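Local coordinates for levoglucosan dehydrogenase (Pseudarthrobacter phenanthrenivorans, PDB 6A3F), which oxidises levoglucosan to 3-dehydrolevoglucosan with NAD(+) as hydride acceptor, working as a homotetramer, at residues 293-298 with 308-313; 315-320 with 330-335. All blocks are in the same frame, centred on the assembly; numbering follows the deposited sequence.

Overall arrangement
Interactions 1 and 2 are successive antiparallel pairings in one half of the large mixed sheet of the C-terminal substrate-binding domain, their centres about 13 Å apart. They follow in series along the chain: 293-298 with 308-313 first, in the hairpin of strands 294-301 and 304-309, then 315-320 with 330-335 in the next hairpin. Strands 304-309 and 315-320 are sheet neighbours, and Phe308 CB of interaction 1 packs 3.9 Å from Leu316 CD1 of interaction 2. Interaction 1 begins beside the levoglucosan site, whereas interaction 2 reaches the sheet's outermost strand and its continuation into another subunit. Both also touch the second subunit, so one sheet connects substrate pocket and tetramer interfaces.

Interaction 1 (293-298 with 308-313); sequences NYITFE and FNYERR
Phe308 CB lies over a face of the Phe297 ring, 3.6 Å from its centroid and 16° off the normal, a CH-pi contact displaced from the ring centre. Further out, Phe308 CD2 meets Phe297 CE2 at 3.7 Å; the two rings lie obliquely, neither stacked nor edge-to-face. Beyond that, Phe308 CE2 passes near the carbonyl of Ile295, and the ring edge has Arg313 O in its plane. Phe297 leans toward this neighbour because its CG sits between the backbone N and the carbonyl carbon (chi1 57°). Helix 157-167 packs on both phenylalanines, through Val159 among others.

The backbones form the open end of an antiparallel beta hairpin in the mixed sheet of the Gfo/Idh/MocA C-terminal domain. Here Phe297 and Phe308 form a hydrogen-bonded pair, with reciprocal N-H to O bonds, and Thr296 and Asn309 a non-hydrogen-bonded one. One further bond, from Tyr310 N to Ile295 O (2.9 Å), holds the chain as it leaves strand 304-309 for a short 3-10 turn. Asn309 OD1 accepts from Glu311 N, which approaches from above the amide plane and closes an Asx turn. The same OD1 comes within 3.4 Å of Tyr294 CD1, the two side chains crossing at about a right angle.

Tyr310 lies alongside Ile295, CB to CB 3.7 Å. Glu311, extended beyond CG, reaches across to the backbone of Asn293, OE2 receiving Asn293 N on the anti side at 2.9 Å; Asn292 N gives OE2 a second bond. Asn293 sets its amide nearly perpendicular to the Tyr310 ring, ND2 being 3.5 Å from Tyr310 CD2. Its polar end adjoins the substrate site: ND2 hydrogen-bonds levoglucosan-binding Tyr153, and OD1 bonds Tyr181 and, weakly, Gln183, another levoglucosan-binding residue.

Interaction 2 (315-320 with 330-335); sequences ELQVAF and FRTVYT. With SO4 (sulfate ion), chain C.
Val318 O is met by several groups: Arg331 N donates from above the carbonyl plane at 2.8 Å, nearly straight at 170°, Phe330 CA adds a C-H...O contact, and Arg331 CB and CG pass close by. Val318 N returns the bond to Arg331 O, and Leu316 and Val333 repeat the exchange two residues along. Gln317 with Thr332 is the non-hydrogen-bonded pair between them, and Glu315 with Tyr334 the one beyond Leu316 and Val333.

The Arg331 side chain, extended from CG to NE, runs out past Phe320. Its guanidinium turns one face to the rim of that ring, Phe320 CD2 lying 3.6 Å from Arg331 CZ, with the planes 82° apart. A water joins Arg331 NE to Phe320 N. At the guanidinium edge a sulfate, probably from the crystallisation liquor, takes Arg331 NH1 on O2 at 3.0 Å and NH2 on O4. Asp323 forms a salt bridge with NH2, and Arg327 O of the fourth subunit accepts from NH1.

Ala319 CB sits over the centre of the Phe330 ring, 3.8 Å from its centroid. Val318 CG1 and Val333 CG2 touch at 4.1 Å on the face that carries Leu316 and Arg331. On the face shared with Gln317 and Thr332, Glu315 lies alongside Tyr334, pointing the same way, with CG over the ring face, 3.4 Å from Tyr334 CE2. With Glu315 CG beside its backbone N (chi1 -68°), the extended chain carries OE2 next to the phenol oxygen of Tyr334. Arg312 of the second subunit forms a salt bridge with that OE2.

The pairing is an antiparallel beta hairpin at the margin of the domain's mixed sheet; residues 330-332 also pair antiparallel with the fourth subunit, giving a beta sheet continued across a subunit interface.

Interaction 1 (293-298 with 308-313)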
loop_
_atom_site.group_PDB
_atom_site.type_symbol
_atom_site.label_atom_id
_atom_site.label_comp_id
_atom_site.label_asym_id
_atom_site.label_seq_id
_atom_site.Cartn_x
_atom_site.Cartn_y
_atom_site.Cartn_z
ATOM N N ASN B 293 -5.637 -2.843 -15.041
ATOM C CA ASN B 293 -6.038 -1.626 -15.648
ATOM C C ASN B 293 -5.182 -0.527 -15.016
ATOM O O ASN B 293 -5.679 0.437 -14.457
ATOM C CB ASN B 293 -7.534 -1.366 -15.545
ATOM C CG ASN B 293 -8.031 -0.448 -16.646
ATOM O OD1 ASN B 293 -7.705 -0.646 -17.823
ATOM N ND2 ASN B 293 -8.818 0.568 -16.301
ATOM N N TYR B 294 -3.893 -0.800 -15.031
ATOM C CA TYR B 294 -2.898 -0.079 -14.262
ATOM C C TYR B 294 -2.449 1.157 -15.039
ATOM O O TYR B 294 -1.368 1.161 -15.653
ATOM C CB TYR B 294 -1.743 -1.012 -13.922
ATOM C CG TYR B 294 -0.745 -0.545 -12.902
ATOM C CD1 TYR B 294 -1.098 -0.342 -11.567
ATOM C CD2 TYR B 294 0.571 -0.320 -13.267
ATOM C CE1 TYR B 294 -0.166 0.062 -10.639
ATOM C CE2 TYR B 294 1.528 0.068 -12.342
ATOM C CZ TYR B 294 1.158 0.256 -11.020
ATOM O OH TYR B 294 2.136 0.671 -10.167
ATOM N N ILE B 295 -3.288 2.182 -14.965
ATOM C CA ILE B 295 -2.998 3.495 -15.532
ATOM C C ILE B 295 -2.331 4.337 -14.450
ATOM O O ILE B 295 -2.934 4.541 -13.377
ATOM C CB ILE B 295 -4.242 4.212 -16.035
ATOM C CG1 ILE B 295 -5.217 3.255 -16.730
ATOM C CG2 ILE B 295 -3.821 5.401 -16.905
ATOM C CD1 ILE B 295 -6.518 3.893 -17.107
ATOM N N THR B 296 -1.097 4.753 -14.669
ATOM C CA THR B 296 -0.360 5.499 -13.616
ATOM C C THR B 296 0.272 6.759 -14.187
ATOM O O THR B 296 0.555 6.860 -15.432
ATOM C CB THR B 296 0.750 4.650 -12.985
ATOM O OG1 THR B 296 1.824 4.516 -13.924
ATOM C CG2 THR B 296 0.219 3.283 -12.585
ATOM N N PHE B 297 0.504 7.726 -13.294
ATOM C CA PHE B 297 1.490 8.737 -13.665
ATOM C C PHE B 297 2.193 9.172 -12.395
ATOM O O PHE B 297 1.636 9.023 -11.272
ATOM C CB PHE B 297 0.846 9.913 -14.409
ATOM C CG PHE B 297 -0.261 10.632 -13.684
ATOM C CD1 PHE B 297 0.021 11.561 -12.677
ATOM C CD2 PHE B 297 -1.582 10.462 -14.088
ATOM C CE1 PHE B 297 -1.013 12.245 -12.051
ATOM C CE2 PHE B 297 -2.600 11.187 -13.480
ATOM C CZ PHE B 297 -2.309 12.059 -12.456
ATOM N N GLU B 298 3.406 9.659 -12.594
ATOM C CA GLU B 298 4.166 10.262 -11.537
ATOM C C GLU B 298 4.766 11.531 -12.122
ATOM O O GLU B 298 5.438 11.446 -13.133
ATOM C CB GLU B 298 5.276 9.354 -11.027
ATOM C CG GLU B 298 6.195 9.997 -9.986
ATOM C CD GLU B 298 6.902 9.060 -8.999
ATOM O OE1 GLU B 298 6.538 7.848 -8.924
ATOM O OE2 GLU B 298 7.770 9.542 -8.223
ATOM N N PHE B 308 -0.458 8.806 -9.287
ATOM C CA PHE B 308 -1.819 8.334 -9.461
ATOM C C PHE B 308 -1.760 6.892 -9.966
ATOM O O PHE B 308 -0.846 6.546 -10.713
ATOM C CB PHE B 308 -2.588 9.162 -10.500
ATOM C CG PHE B 308 -3.943 8.626 -10.894
ATOM C CD1 PHE B 308 -5.009 8.655 -10.002
ATOM C CD2 PHE B 308 -4.175 8.138 -12.169
ATOM C CE1 PHE B 308 -6.245 8.145 -10.350
ATOM C CE2 PHE B 308 -5.433 7.671 -12.520
ATOM C CZ PHE B 308 -6.467 7.692 -11.628
ATOM N N ASN B 309 -2.744 6.103 -9.549
ATOM C CA ASN B 309 -2.937 4.687 -9.926
ATOM C C ASN B 309 -4.444 4.434 -10.081
ATOM O O ASN B 309 -5.194 4.402 -9.095
ATOM C CB ASN B 309 -2.311 3.734 -8.915
ATOM C CG ASN B 309 -2.727 2.281 -9.052
ATOM O OD1 ASN B 309 -3.211 1.881 -10.117
ATOM N ND2 ASN B 309 -2.416 1.451 -8.040
ATOM N N TYR B 310 -4.897 4.270 -11.327
ATOM C CA TYR B 310 -6.298 4.061 -11.620
ATOM C C TYR B 310 -6.845 2.767 -10.971
ATOM O O TYR B 310 -8.038 2.676 -10.701
ATOM C CB TYR B 310 -6.601 4.043 -13.129
ATOM C CG TYR B 310 -8.074 3.938 -13.385
ATOM C CD1 TYR B 310 -8.871 5.069 -13.422
ATOM C CD2 TYR B 310 -8.689 2.709 -13.556
ATOM C CE1 TYR B 310 -10.241 4.987 -13.587
ATOM C CE2 TYR B 310 -10.064 2.596 -13.640
ATOM C CZ TYR B 310 -10.837 3.742 -13.698
ATOM O OH TYR B 310 -12.170 3.645 -13.855
ATOM N N GLU B 311 -6.032 1.761 -10.715
ATOM C CA GLU B 311 -6.557 0.573 -10.001
ATOM C C GLU B 311 -7.043 0.958 -8.585
ATOM O O GLU B 311 -7.834 0.188 -7.962
ATOM C CB GLU B 311 -5.519 -0.532 -9.924
ATOM C CG GLU B 311 -5.177 -1.081 -11.312
ATOM C CD GLU B 311 -4.387 -2.385 -11.374
ATOM O OE1 GLU B 311 -3.585 -2.621 -10.465
ATOM O OE2 GLU B 311 -4.627 -3.198 -12.343
ATOM N N ARG B 312 -6.531 2.090 -8.072
ATOM C CA ARG B 312 -6.985 2.718 -6.821
ATOM C C ARG B 312 -7.442 4.168 -7.111
ATOM O O ARG B 312 -6.914 5.172 -6.548
ATOM C CB ARG B 312 -5.840 2.664 -5.824
ATOM C CG ARG B 312 -5.536 1.288 -5.258
ATOM C CD ARG B 312 -4.285 1.284 -4.412
ATOM N NE ARG B 312 -4.096 -0.084 -3.921
ATOM C CZ ARG B 312 -3.023 -0.482 -3.260
ATOM N NH1 ARG B 312 -1.963 0.313 -3.229
ATOM N NH2 ARG B 312 -2.984 -1.665 -2.658
ATOM N N ARG B 313 -8.417 4.276 -7.979
ATOM C CA ARG B 313 -8.735 5.571 -8.618
ATOM C C ARG B 313 -9.306 6.619 -7.640
ATOM O O ARG B 313 -9.250 7.802 -7.973
ATOM C CB ARG B 313 -9.750 5.406 -9.755
ATOM C CG ARG B 313 -11.162 5.037 -9.343
ATOM C CD ARG B 313 -11.900 4.291 -10.423
ATOM N NE ARG B 313 -11.283 2.987 -10.575
ATOM C CZ ARG B 313 -11.366 2.028 -9.651
ATOM N NH1 ARG B 313 -12.391 2.018 -8.806
ATOM N NH2 ARG B 313 -10.467 1.043 -9.655
#

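Interaction 2 (315-320 with 330-335)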
loop_
_atom_site.group_PDB
_atom_site.type_symbol
_atom_site.label_atom_id
_atom_site.label_comp_id
_atom_site.label_asym_id
_atom_site.label_seq_id
_atom_site.Cartn_x
_atom_site.Cartn_y
_atom_site.Cartn_z
ATOM N N GLU B 315 -7.968 7.603 -5.046
ATOM C CA GLU B 315 -6.828 8.149 -4.409
ATOM C C GLU B 315 -6.011 9.008 -5.366
ATOM O O GLU B 315 -5.784 8.626 -6.526
ATOM C CB GLU B 315 -5.862 7.047 -3.956
ATOM C CG GLU B 315 -6.395 6.201 -2.838
ATOM C CD GLU B 315 -5.538 4.996 -2.499
ATOM O OE1 GLU B 315 -4.337 4.971 -2.839
ATOM O OE2 GLU B 315 -6.084 4.095 -1.872
ATOM N N LEU B 316 -5.457 10.092 -4.812
ATOM C CA LEU B 316 -4.324 10.791 -5.395
ATOM C C LEU B 316 -3.217 10.938 -4.349
ATOM O O LEU B 316 -3.512 11.308 -3.245
ATOM C CB LEU B 316 -4.709 12.181 -5.912
ATOM C CG LEU B 316 -3.624 12.846 -6.762
ATOM C CD1 LEU B 316 -3.463 12.145 -8.117
ATOM C CD2 LEU B 316 -3.962 14.314 -7.006
ATOM N N GLN B 317 -1.978 10.646 -4.702
ATOM C CA GLN B 317 -0.887 10.860 -3.801
ATOM C C GLN B 317 -0.190 12.181 -4.158
ATOM O O GLN B 317 0.137 12.419 -5.331
ATOM C CB GLN B 317 0.087 9.693 -3.812
ATOM C CG GLN B 317 -0.581 8.397 -3.393
ATOM C CD GLN B 317 0.372 7.234 -3.418
ATOM O OE1 GLN B 317 0.173 6.263 -4.146
ATOM N NE2 GLN B 317 1.404 7.299 -2.606
ATOM N N VAL B 318 0.099 12.982 -3.146
ATOM C CA VAL B 318 0.802 14.266 -3.399
ATOM C C VAL B 318 1.763 14.554 -2.260
ATOM O O VAL B 318 1.396 14.370 -1.119
ATOM C CB VAL B 318 -0.167 15.433 -3.622
ATOM C CG1 VAL B 318 -1.155 15.654 -2.485
ATOM C CG2 VAL B 318 0.572 16.723 -3.989
ATOM N N ALA B 319 2.987 14.963 -2.620
ATOM C CA ALA B 319 4.021 15.299 -1.673
ATOM C C ALA B 319 4.363 16.770 -1.897
ATOM O O ALA B 319 4.695 17.098 -3.017
ATOM C CB ALA B 319 5.228 14.406 -1.865
ATOM N N PHE B 320 4.217 17.599 -0.849
ATOM C CA PHE B 320 4.595 19.017 -0.878
ATOM C C PHE B 320 5.950 19.249 -0.211
ATOM O O PHE B 320 6.199 18.928 0.964
ATOM C CB PHE B 320 3.485 19.869 -0.263
ATOM C CG PHE B 320 2.163 19.747 -0.955
ATOM C CD1 PHE B 320 1.992 20.240 -2.253
ATOM C CD2 PHE B 320 1.100 19.099 -0.339
ATOM C CE1 PHE B 320 0.765 20.158 -2.878
ATOM C CE2 PHE B 320 -0.116 18.988 -0.984
ATOM C CZ PHE B 320 -0.293 19.528 -2.244
ATOM N N PHE B 330 4.386 11.658 0.853
ATOM C CA PHE B 330 3.169 11.646 0.097
ATOM C C PHE B 330 1.931 11.475 0.990
ATOM O O PHE B 330 1.826 10.506 1.810
ATOM C CB PHE B 330 3.143 10.474 -0.897
ATOM C CG PHE B 330 4.013 10.727 -2.103
ATOM C CD1 PHE B 330 3.503 11.390 -3.210
ATOM C CD2 PHE B 330 5.302 10.257 -2.147
ATOM C CE1 PHE B 330 4.310 11.637 -4.306
ATOM C CE2 PHE B 330 6.112 10.485 -3.257
ATOM C CZ PHE B 330 5.601 11.157 -4.340
ATOM N N ARG B 331 0.968 12.356 0.753
ATOM C CA ARG B 331 -0.375 12.267 1.295
ATOM C C ARG B 331 -1.248 11.452 0.335
ATOM O O ARG B 331 -1.337 11.772 -0.848
ATOM C CB ARG B 331 -1.060 13.638 1.408
ATOM C CG ARG B 331 -0.186 14.686 2.094
ATOM C CD ARG B 331 -0.826 16.057 2.090
ATOM N NE ARG B 331 0.119 17.059 2.563
ATOM C CZ ARG B 331 -0.196 18.283 2.912
ATOM N NH1 ARG B 331 -1.463 18.659 2.938
ATOM N NH2 ARG B 331 0.754 19.125 3.272
ATOM N N THR B 332 -2.033 10.548 0.892
ATOM C CA THR B 332 -3.045 9.830 0.149
ATOM C C THR B 332 -4.407 10.527 0.297
ATOM O O THR B 332 -5.075 10.448 1.371
ATOM C CB THR B 332 -3.118 8.378 0.641
ATOM O OG1 THR B 332 -1.864 7.773 0.381
ATOM C CG2 THR B 332 -4.171 7.587 -0.086
ATOM N N VAL B 333 -4.804 11.246 -0.734
ATOM C CA VAL B 333 -5.979 12.064 -0.727
ATOM C C VAL B 333 -7.099 11.310 -1.441
ATOM O O VAL B 333 -6.934 10.944 -2.637
ATOM C CB VAL B 333 -5.734 13.436 -1.402
ATOM C CG1 VAL B 333 -7.015 14.277 -1.397
ATOM C CG2 VAL B 333 -4.589 14.173 -0.758
ATOM N N TYR B 334 -8.219 11.066 -0.712
ATOM C CA TYR B 334 -9.434 10.453 -1.251
ATOM C C TYR B 334 -10.380 11.530 -1.814
ATOM O O TYR B 334 -10.729 12.501 -1.122
ATOM C CB TYR B 334 -10.118 9.570 -0.204
ATOM C CG TYR B 334 -9.396 8.258 -0.023
ATOM C CD1 TYR B 334 -8.351 8.139 0.873
ATOM C CD2 TYR B 334 -9.740 7.147 -0.792
ATOM C CE1 TYR B 334 -7.648 6.950 1.001
ATOM C CE2 TYR B 334 -9.034 5.968 -0.698
ATOM C CZ TYR B 334 -7.997 5.855 0.205
ATOM O OH TYR B 334 -7.310 4.670 0.269
ATOM N N THR B 335 -10.833 11.348 -3.044
ATOM C CA THR B 335 -11.656 12.371 -3.693
ATOM C C THR B 335 -13.102 12.335 -3.207
ATOM O O THR B 335 -13.704 11.295 -2.962
ATOM C CB THR B 335 -11.608 12.318 -5.226
ATOM O OG1 THR B 335 -12.196 11.122 -5.723
ATOM C CG2 THR B 335 -10.192 12.421 -5.726
HETATM S S SO4 C . -1.349 22.117 3.897
HETATM O O1 SO4 C . -0.646 22.365 2.577
HETATM O O2 SO4 C . -2.550 21.325 3.593
HETATM O O3 SO4 C . -1.763 23.360 4.627
HETATM O O4 SO4 C . -0.466 21.343 4.798
HETATM O O HOH W 1 2.959 16.486 1.555
#